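Uncharacterized protein (Xanthomonas axonopodis pv. citri, PDB 3OV5) is the VirB7 component of a bacterial type IV secretion system, its globular part an N0 domain of the kind found in outer membrane transport proteins. Local coordinates at residues Tyr38-Pro43 with Ala61-Gln66. Residues are numbered along the deposited sequence; the frame is centred on the assembly and turned at random. Where two conformers were deposited one is given.
Sequences YTLIGP and AVYAAQ
With chi1 of -72° swinging its ring away from the carbonyl carbon, Y63 sends its phenol from helix 52-63 to the backbone of the 38-43 loop. Its hydroxyl donates a hydrogen bond to T39 O, Y63 OH to T39 O being 2.7 Å. The acceptor lies at the ring edge, in the ring plane, while the donor meets the carbonyl at 128° and sits somewhat off the carbonyl plane. L40 CA approaches the same hydroxyl oxygen, 3.3 Å from Y63 OH, evidence that the phenol end is set closely against the loop.

In this N0 domain, of the secretin N0 clan, the contact ties the loop between strands 29-32 and 48-49 to the C-terminal part of helix 52-63 and on to Q66. Y63 is buried and also touches L15 of helix 15-24, the helix on which L40 rests through M18; the Y63 side chain thus meets both the loop and helix 15-24.

Aliphatic contacts extend the interface beside V62. The side chains of I41 and V62 run antiparallel alongside each other, with I41 CD1 3.5 Å from V62 CG1, and the other methyl, V62 CG2, lies 4.0 Å from P43 CB. Toward the other end, chi1 of Q66 sets CG over one face of the Y38 ring, and the bend at chi2 then carries the amide to the CE1 and hydroxyl side of that ring. The ring and amide planes stand 78° apart, and Q66 NE2 comes within 3.2 Å of Y38 CE1. At the base of the same tyrosine side chain, Y38 CB sits 4.0 Å from Y63 CE2, linking the two tyrosines by apolar contact.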
loop_
_atom_site.group_PDB
_atom_site.type_symbol
_atom_site.label_atom_id
_atom_site.label_comp_id
_atom_site.label_asym_id
_atom_site.label_seq_id
_atom_site.Cartn_x
_atom_site.Cartn_y
_atom_site.Cartn_z
ATOM N N TYR A 38 10.708 -1.369 -1.065
ATOM C CA TYR A 38 11.128 -0.929 0.271
ATOM C C TYR A 38 10.655 -1.931 1.273
ATOM O O TYR A 38 9.560 -2.504 1.150
ATOM C CB TYR A 38 10.499 0.429 0.645
ATOM C CG TYR A 38 11.079 1.519 -0.173
ATOM C CD1 TYR A 38 12.400 1.955 0.056
ATOM C CD2 TYR A 38 10.375 2.094 -1.212
ATOM C CE1 TYR A 38 12.989 2.893 -0.721
ATOM C CE2 TYR A 38 10.975 3.084 -1.980
ATOM C CZ TYR A 38 12.277 3.457 -1.729
ATOM O OH TYR A 38 12.880 4.417 -2.473
ATOM N N THR A 39 11.437 -2.140 2.324
ATOM C CA THR A 39 10.961 -2.958 3.410
ATOM C C THR A 39 9.752 -2.279 4.054
ATOM O O THR A 39 9.578 -1.062 3.992
ATOM C CB THR A 39 12.061 -3.251 4.405
ATOM O OG1 THR A 39 11.680 -4.417 5.136
ATOM C CG2 THR A 39 12.248 -2.150 5.345
ATOM N N LEU A 40 8.921 -3.082 4.713
ATOM C CA LEU A 40 7.886 -2.551 5.569
ATOM C C LEU A 40 8.524 -1.967 6.816
ATOM O O LEU A 40 9.313 -2.652 7.496
ATOM C CB LEU A 40 6.897 -3.661 5.966
ATOM C CG LEU A 40 6.155 -4.277 4.775
ATOM C CD1 LEU A 40 5.279 -5.451 5.208
ATOM C CD2 LEU A 40 5.298 -3.258 4.065
ATOM N N ILE A 41 8.158 -0.741 7.161
ATOM C CA ILE A 41 8.631 -0.133 8.404
ATOM C C ILE A 41 7.608 -0.308 9.506
ATOM O O ILE A 41 6.424 -0.540 9.249
ATOM C CB ILE A 41 9.035 1.351 8.192
ATOM C CG1 ILE A 41 7.877 2.191 7.648
ATOM C CG2 ILE A 41 10.204 1.402 7.250
ATOM C CD1 ILE A 41 8.187 3.694 7.746
ATOM N N GLY A 42 8.078 -0.219 10.743
ATOM C CA GLY A 42 7.233 -0.450 11.904
ATOM C C GLY A 42 5.830 0.122 11.858
ATOM O O GLY A 42 4.904 -0.583 12.215
ATOM N N PRO A 43 5.646 1.400 11.462
ATOM C CA PRO A 43 4.309 2.002 11.434
ATOM C C PRO A 43 3.283 1.248 10.586
ATOM O O PRO A 43 2.085 1.423 10.793
ATOM C CB PRO A 43 4.570 3.435 10.902
ATOM C CG PRO A 43 5.951 3.703 11.134
ATOM C CD PRO A 43 6.699 2.407 11.244
ATOM N N ALA A 61 0.520 7.578 4.060
ATOM C CA ALA A 61 1.083 8.461 5.066
ATOM C C ALA A 61 2.405 7.905 5.606
ATOM O O ALA A 61 3.333 8.671 5.898
ATOM C CB ALA A 61 0.105 8.685 6.183
ATOM N N VAL A 62 2.496 6.570 5.739
ATOM C CA VAL A 62 3.718 5.961 6.252
ATOM C C VAL A 62 4.901 6.232 5.337
ATOM O O VAL A 62 6.021 6.426 5.820
ATOM C CB VAL A 62 3.501 4.451 6.474
ATOM C CG1 VAL A 62 4.798 3.759 6.776
ATOM C CG2 VAL A 62 2.481 4.205 7.593
ATOM N N TYR A 63 4.655 6.212 4.008
ATOM C CA TYR A 63 5.719 6.386 3.024
ATOM C C TYR A 63 5.786 7.805 2.449
ATOM O O TYR A 63 6.609 8.081 1.578
ATOM C CB TYR A 63 5.631 5.294 1.923
ATOM C CG TYR A 63 6.047 3.946 2.454
ATOM C CD1 TYR A 63 5.135 3.122 3.108
ATOM C CD2 TYR A 63 7.381 3.530 2.356
ATOM C CE1 TYR A 63 5.553 1.907 3.671
ATOM C CE2 TYR A 63 7.806 2.302 2.915
ATOM C CZ TYR A 63 6.872 1.513 3.572
ATOM O OH TYR A 63 7.227 0.315 4.180
ATOM N N ALA A 64 4.985 8.734 2.968
ATOM C CA ALA A 64 4.953 10.105 2.442
ATOM C C ALA A 64 6.293 10.795 2.571
ATOM O O ALA A 64 6.667 11.568 1.680
ATOM C CB ALA A 64 3.883 10.925 3.140
ATOM N N ALA A 65 6.997 10.585 3.692
ATOM C CA ALA A 65 8.269 11.303 3.894
ATOM C C ALA A 65 9.354 10.801 2.959
ATOM O O ALA A 65 10.360 11.503 2.772
ATOM C CB ALA A 65 8.721 11.196 5.347
ATOM N N GLN A 66 9.177 9.619 2.380
ATOM C CA GLN A 66 10.023 9.100 1.304
ATOM C C GLN A 66 9.627 9.640 -0.077
ATOM O O GLN A 66 10.280 9.345 -1.060
ATOM C CB GLN A 66 9.966 7.564 1.377
ATOM C CG GLN A 66 10.857 6.779 0.453
ATOM C CD GLN A 66 12.338 6.917 0.726
ATOM O OE1 GLN A 66 12.803 7.842 1.369
ATOM N NE2 GLN A 66 13.103 5.951 0.279
#